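Local coordinates for rhamnose ABC transporter, periplasmic rhamnose-binding protein (PDB 4KVF) that probably binds a carbohydrate, most likely rhamnose, outside the cell membrane and delivers it to an ABC transporter for uptake, at residues A[148-153]-A[186-191]; A[143-148]-A[179-184]. One frame throughout, in Å; residues are numbered along the deposited sequence.

Contact 1. Residues A[148-153]-A[186-191]; sequences IGESLV and KTELAK
Glu-150 and Glu-188 mark the closest backbone approach of helix 145-159 to helix 176-189, their CA atoms 6.6 Å apart. The two helices are neighbours in one lobe of a type I periplasmic binding protein fold. They lead into and out of strand 164-170 of the four-stranded parallel sheet. No hydrogen bond joins the two segments.

The face of the Glu-188 carboxylate lies on the CG methylene of Glu-150, with Glu-188 CD 3.4 Å from that CG. The two carboxylate planes are turned 64° apart, and Glu-150 OE1 lies 3.8 Å from Glu-188 OE2. Two like charges this close would probably repel, but each has polar company. Glu-150 OE1 accepts a hydrogen bond from Gln-146 NE2, which also makes a weak one to Glu-188 OE2. Glu-150 runs extended beyond CG, whereas Glu-188 is bent at chi2 (-67°), which turns the face of its acid to Glu-150 CG.

One turn on along helix 145-159 the contact is apolar. Val-153 points toward the other helix, and its CG2 branch meets the aliphatic part of Glu-188 at CB, 3.9 Å away. The CG1 branch takes the next residue, touching Leu-189 CD2 at 4.1 Å. Val-153 and Leu-152 also touch Met-185 of helix 176-189, and Leu-189 rests also on Leu-197 and Leu-199 of strand 197-204.

Lys-191, three residues on from Glu-188, makes a salt bridge that would offset the charge of the buried acid: its NZ lies 3.0 Å from Glu-188 OE2, on the syn side and 23° out of the carboxylate plane.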
loop_
_atom_site.group_PDB
_atom_site.type_symbol
_atom_site.label_atom_id
_atom_site.label_comp_id
_atom_site.label_asym_id
_atom_site.label_seq_id
_atom_site.Cartn_x
_atom_site.Cartn_y
_atom_site.Cartn_z
ATOM N N ILE A 148 -9.357 1.948 0.308
ATOM C CA ILE A 148 -9.068 1.675 -1.090
ATOM C C ILE A 148 -10.381 1.536 -1.859
ATOM O O ILE A 148 -10.579 2.161 -2.900
ATOM C CB ILE A 148 -8.175 0.419 -1.231
ATOM C CG1 ILE A 148 -6.768 0.742 -0.723
ATOM C CG2 ILE A 148 -8.074 -0.022 -2.687
ATOM C CD1 ILE A 148 -5.882 -0.470 -0.533
ATOM N N GLY A 149 -11.304 0.742 -1.330
ATOM C CA GLY A 149 -12.583 0.535 -1.993
ATOM C C GLY A 149 -13.418 1.794 -2.150
ATOM O O GLY A 149 -14.065 2.004 -3.192
ATOM N N GLU A 150 -13.411 2.636 -1.118
ATOM C CA GLU A 150 -14.109 3.919 -1.175
ATOM C C GLU A 150 -13.518 4.798 -2.261
ATOM O O GLU A 150 -14.251 5.422 -3.038
ATOM C CB GLU A 150 -14.036 4.659 0.166
ATOM C CG GLU A 150 -15.057 4.208 1.175
ATOM C CD GLU A 150 -14.836 4.848 2.526
ATOM O OE1 GLU A 150 -15.640 4.592 3.448
ATOM O OE2 GLU A 150 -13.847 5.599 2.665
ATOM N N SER A 151 -12.190 4.850 -2.304
ATOM C CA SER A 151 -11.498 5.691 -3.271
ATOM C C SER A 151 -11.803 5.247 -4.695
ATOM O O SER A 151 -12.042 6.069 -5.576
ATOM C CB SER A 151 -9.993 5.647 -3.023
ATOM O OG SER A 151 -9.313 6.318 -4.067
ATOM N N LEU A 152 -11.807 3.934 -4.914
ATOM C CA LEU A 152 -12.090 3.409 -6.248
ATOM C C LEU A 152 -13.498 3.805 -6.690
ATOM O O LEU A 152 -13.701 4.273 -7.812
ATOM C CB LEU A 152 -11.899 1.881 -6.282
ATOM C CG LEU A 152 -10.442 1.421 -6.101
ATOM C CD1 LEU A 152 -10.372 -0.084 -5.881
ATOM C CD2 LEU A 152 -9.588 1.817 -7.303
ATOM N N VAL A 153 -14.477 3.664 -5.802
ATOM C CA VAL A 153 -15.840 4.031 -6.168
ATOM C C VAL A 153 -16.000 5.539 -6.340
ATOM O O VAL A 153 -16.655 5.992 -7.273
ATOM C CB VAL A 153 -16.885 3.464 -5.188
ATOM C CG1 VAL A 153 -18.281 3.986 -5.534
ATOM C CG2 VAL A 153 -16.872 1.945 -5.274
ATOM N N LYS A 186 -18.431 -3.095 -3.721
ATOM C CA LYS A 186 -19.832 -3.512 -3.737
ATOM C C LYS A 186 -20.622 -2.920 -2.567
ATOM O O LYS A 186 -21.763 -2.491 -2.732
ATOM C CB LYS A 186 -19.944 -5.042 -3.719
ATOM C CG LYS A 186 -19.475 -5.719 -4.992
ATOM C CD LYS A 186 -19.544 -7.240 -4.848
ATOM C CE LYS A 186 -19.067 -7.951 -6.098
ATOM N NZ LYS A 186 -19.049 -9.427 -5.891
ATOM N N THR A 187 -20.013 -2.896 -1.385
ATOM C CA THR A 187 -20.711 -2.351 -0.223
ATOM C C THR A 187 -20.959 -0.866 -0.442
ATOM O O THR A 187 -22.039 -0.357 -0.126
ATOM C CB THR A 187 -19.953 -2.599 1.090
ATOM O OG1 THR A 187 -18.775 -1.785 1.122
ATOM C CG2 THR A 187 -19.565 -4.074 1.195
ATOM N N GLU A 188 -19.960 -0.190 -1.016
ATOM C CA GLU A 188 -20.092 1.226 -1.359
ATOM C C GLU A 188 -21.166 1.484 -2.412
ATOM O O GLU A 188 -21.985 2.394 -2.268
ATOM C CB GLU A 188 -18.757 1.793 -1.835
ATOM C CG GLU A 188 -17.756 2.053 -0.726
ATOM C CD GLU A 188 -18.195 3.179 0.193
ATOM O OE1 GLU A 188 -18.325 4.326 -0.288
ATOM O OE2 GLU A 188 -18.419 2.914 1.388
ATOM N N LEU A 189 -21.165 0.677 -3.468
ATOM C CA LEU A 189 -22.149 0.802 -4.535
ATOM C C LEU A 189 -23.580 0.583 -4.057
ATOM O O LEU A 189 -24.533 1.096 -4.654
ATOM C CB LEU A 189 -21.807 -0.181 -5.657
ATOM C CG LEU A 189 -20.606 0.249 -6.497
ATOM C CD1 LEU A 189 -20.121 -0.896 -7.362
ATOM C CD2 LEU A 189 -20.990 1.454 -7.363
ATOM N N ALA A 190 -23.730 -0.167 -2.968
ATOM C CA ALA A 190 -25.053 -0.489 -2.431
ATOM C C ALA A 190 -25.658 0.648 -1.602
ATOM O O ALA A 190 -26.822 0.579 -1.201
ATOM C CB ALA A 190 -25.001 -1.774 -1.609
ATOM N N LYS A 191 -24.864 1.682 -1.332
ATOM C CA LYS A 191 -25.359 2.867 -0.625
ATOM C C LYS A 191 -26.300 3.638 -1.530
ATOM O O LYS A 191 -26.087 3.691 -2.745
ATOM C CB LYS A 191 -24.197 3.770 -0.197
ATOM C CG LYS A 191 -23.270 3.156 0.838
ATOM C CD LYS A 191 -22.098 4.083 1.113
ATOM C CE LYS A 191 -21.454 3.804 2.463
ATOM N NZ LYS A 191 -20.364 4.778 2.760
#

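Contact 2. Residues A[143-148]-A[179-184]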
loop_
_atom_site.group_PDB
_atom_site.type_symbol
_atom_site.label_atom_id
_atom_site.label_comp_id
_atom_site.label_asym_id
_atom_site.label_seq_id
_atom_site.Cartn_x
_atom_site.Cartn_y
_atom_site.Cartn_z
ATOM N N ALA A 143 -2.880 1.655 3.497
ATOM C CA ALA A 143 -4.252 2.112 3.287
ATOM C C ALA A 143 -5.148 0.950 3.626
ATOM O O ALA A 143 -4.801 -0.182 3.320
ATOM C CB ALA A 143 -4.464 2.532 1.833
ATOM N N THR A 144 -6.292 1.225 4.241
ATOM C CA THR A 144 -7.218 0.157 4.606
ATOM C C THR A 144 -7.955 -0.340 3.370
ATOM O O THR A 144 -8.005 0.337 2.344
ATOM C CB THR A 144 -8.262 0.606 5.636
ATOM O OG1 THR A 144 -9.024 1.694 5.111
ATOM C CG2 THR A 144 -7.587 1.034 6.942
ATOM N N THR A 145 -8.542 -1.527 3.470
ATOM C CA THR A 145 -9.324 -2.008 2.346
ATOM C C THR A 145 -10.557 -1.124 2.159
ATOM O O THR A 145 -10.999 -0.902 1.032
ATOM C CB THR A 145 -9.728 -3.477 2.494
ATOM O OG1 THR A 145 -10.493 -3.638 3.692
ATOM C CG2 THR A 145 -8.501 -4.361 2.554
ATOM N N GLN A 146 -11.096 -0.607 3.262
ATOM C CA GLN A 146 -12.211 0.333 3.195
ATOM C C GLN A 146 -11.766 1.577 2.441
ATOM O O GLN A 146 -12.478 2.078 1.557
ATOM C CB GLN A 146 -12.681 0.726 4.603
ATOM C CG GLN A 146 -13.870 1.662 4.621
ATOM C CD GLN A 146 -15.100 1.054 3.970
ATOM O OE1 GLN A 146 -15.330 -0.156 4.044
ATOM N NE2 GLN A 146 -15.899 1.896 3.325
ATOM N N GLY A 147 -10.589 2.079 2.805
ATOM C CA GLY A 147 -10.064 3.287 2.178
ATOM C C GLY A 147 -9.895 3.102 0.684
ATOM O O GLY A 147 -10.253 3.966 -0.126
ATOM N N ILE A 148 -9.357 1.948 0.308
ATOM C CA ILE A 148 -9.068 1.675 -1.090
ATOM C C ILE A 148 -10.381 1.536 -1.859
ATOM O O ILE A 148 -10.579 2.161 -2.900
ATOM C CB ILE A 148 -8.175 0.419 -1.231
ATOM C CG1 ILE A 148 -6.768 0.742 -0.723
ATOM C CG2 ILE A 148 -8.074 -0.022 -2.687
ATOM C CD1 ILE A 148 -5.882 -0.470 -0.533
ATOM N N ASN A 179 -9.889 -9.129 -4.206
ATOM C CA ASN A 179 -11.217 -9.587 -3.812
ATOM C C ASN A 179 -11.748 -8.809 -2.621
ATOM O O ASN A 179 -12.956 -8.555 -2.530
ATOM C CB ASN A 179 -11.248 -11.100 -3.558
ATOM C CG ASN A 179 -11.178 -11.892 -4.846
ATOM O OD1 ASN A 179 -11.414 -11.345 -5.930
ATOM N ND2 ASN A 179 -10.855 -13.180 -4.741
ATOM N N SER A 180 -10.845 -8.404 -1.732
ATOM C CA SER A 180 -11.232 -7.576 -0.591
ATOM C C SER A 180 -11.695 -6.221 -1.085
ATOM O O SER A 180 -12.762 -5.735 -0.696
ATOM C CB SER A 180 -10.054 -7.364 0.366
ATOM O OG SER A 180 -9.790 -8.531 1.115
ATOM N N TRP A 181 -10.890 -5.611 -1.946
ATOM C CA TRP A 181 -11.206 -4.278 -2.454
ATOM C C TRP A 181 -12.523 -4.277 -3.228
ATOM O O TRP A 181 -13.320 -3.342 -3.118
ATOM C CB TRP A 181 -10.064 -3.740 -3.310
ATOM C CG TRP A 181 -8.777 -3.620 -2.547
ATOM C CD1 TRP A 181 -8.636 -3.321 -1.218
ATOM C CD2 TRP A 181 -7.455 -3.819 -3.056
ATOM N NE1 TRP A 181 -7.303 -3.320 -0.872
ATOM C CE2 TRP A 181 -6.554 -3.619 -1.989
ATOM C CE3 TRP A 181 -6.937 -4.147 -4.319
ATOM C CZ2 TRP A 181 -5.178 -3.733 -2.135
ATOM C CZ3 TRP A 181 -5.576 -4.253 -4.466
ATOM C CH2 TRP A 181 -4.708 -4.047 -3.380
ATOM N N ILE A 182 -12.755 -5.332 -4.001
ATOM C CA ILE A 182 -13.990 -5.438 -4.775
ATOM C C ILE A 182 -15.190 -5.558 -3.841
ATOM O O ILE A 182 -16.239 -4.944 -4.065
ATOM C CB ILE A 182 -13.911 -6.623 -5.767
ATOM C CG1 ILE A 182 -12.920 -6.286 -6.890
ATOM C CG2 ILE A 182 -15.287 -6.973 -6.329
ATOM C CD1 ILE A 182 -12.510 -7.498 -7.738
ATOM N N GLU A 183 -15.036 -6.324 -2.762
ATOM C CA GLU A 183 -16.133 -6.451 -1.808
ATOM C C GLU A 183 -16.468 -5.092 -1.196
ATOM O O GLU A 183 -17.635 -4.749 -1.044
ATOM C CB GLU A 183 -15.827 -7.489 -0.720
ATOM C CG GLU A 183 -16.968 -7.668 0.282
ATOM C CD GLU A 183 -18.231 -8.269 -0.337
ATOM O OE1 GLU A 183 -18.120 -9.060 -1.302
ATOM O OE2 GLU A 183 -19.340 -7.949 0.150
ATOM N N VAL A 184 -15.449 -4.303 -0.872
ATOM C CA VAL A 184 -15.710 -2.961 -0.362
ATOM C C VAL A 184 -16.411 -2.106 -1.425
ATOM O O VAL A 184 -17.380 -1.402 -1.123
ATOM C CB VAL A 184 -14.426 -2.269 0.136
ATOM C CG1 VAL A 184 -14.734 -0.824 0.537
ATOM C CG2 VAL A 184 -13.858 -3.049 1.323
#
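Ile-148 and Trp-181 form the main apolar contact between the start of helix 145-159 and helix 176-189. Ile-148 CG2 sits over one face of the indole in a CH-pi contact. It is 3.6 Å from the centroid of the five-membered ring and only 9° off the ring normal. The other branch of the isoleucine ends at CD1, which lies 3.2 Å from Trp-181 NE1, a tight approach, and also packs on CE2. With CG1 anti to the carbonyl carbon (chi1 -71°), both branches bear on the ring together. Leu-258 touches both side chains, and Trp-279 packs on Ile-148.

Further van der Waals contacts lie around Thr-145 and Val-184. The methyl of Thr-145 comes to 3.8 Å from Trp-181 NE1, oblique to the indole, and also touches Ser-180 CB. Its side chain crosses that of the tryptophan at about a right angle. Val-184 fits against the backbone of the first helical turn, its CG2 3.6 Å from Thr-145 O. Its other methyl, CG1, meets the amide of Gln-146, with OE1 3.6 Å away. Gln-146 NE2 is hydrogen-bonded to Glu-150 OE1, which holds the amide's rotation. The bend of Gln-146 at chi2 (61°) brings this amide over the valine, although the residue's CB points away from helix 176-189.

No hydrogen bond joins the two segments themselves, though Gln-146 NE2 makes a weak one to Glu-188 OE2. Thr-144 is the N-cap of helix 145-159: its OG1 accepts from Gly-147 N at 2.8 Å.

A glycerol, probably from the crystallisation liquor, lies about 4 Å from the Trp-181 side chain; such molecules often mark pockets. This would fit the sugar-binding cleft of type I periplasmic binding proteins, lined by C-terminal strand ends and first turns of the following helices.

How the contacts relate
Both contacts join helix 145-159 to helix 176-189, one further along the pair than the other, with centres 8 Å apart. Contact 1 is the more buried, yet it lies farther from the middle of the chain. Contact 2 is a surface contact, nearer the middle of the molecule and beside the glycerol. Their chemistry differs accordingly: paired acids over a small aliphatic patch in contact 1, an indole and methyl groups in contact 2. Neither has a hydrogen bond across its own segments, but Gln-146 of contact 2 makes a weak one to Glu-188 of contact 1. Val-184 CG1 lies on Gly-149 CA at 3.6 Å, in the space a side chain would need, so the glycine lets the helices come close.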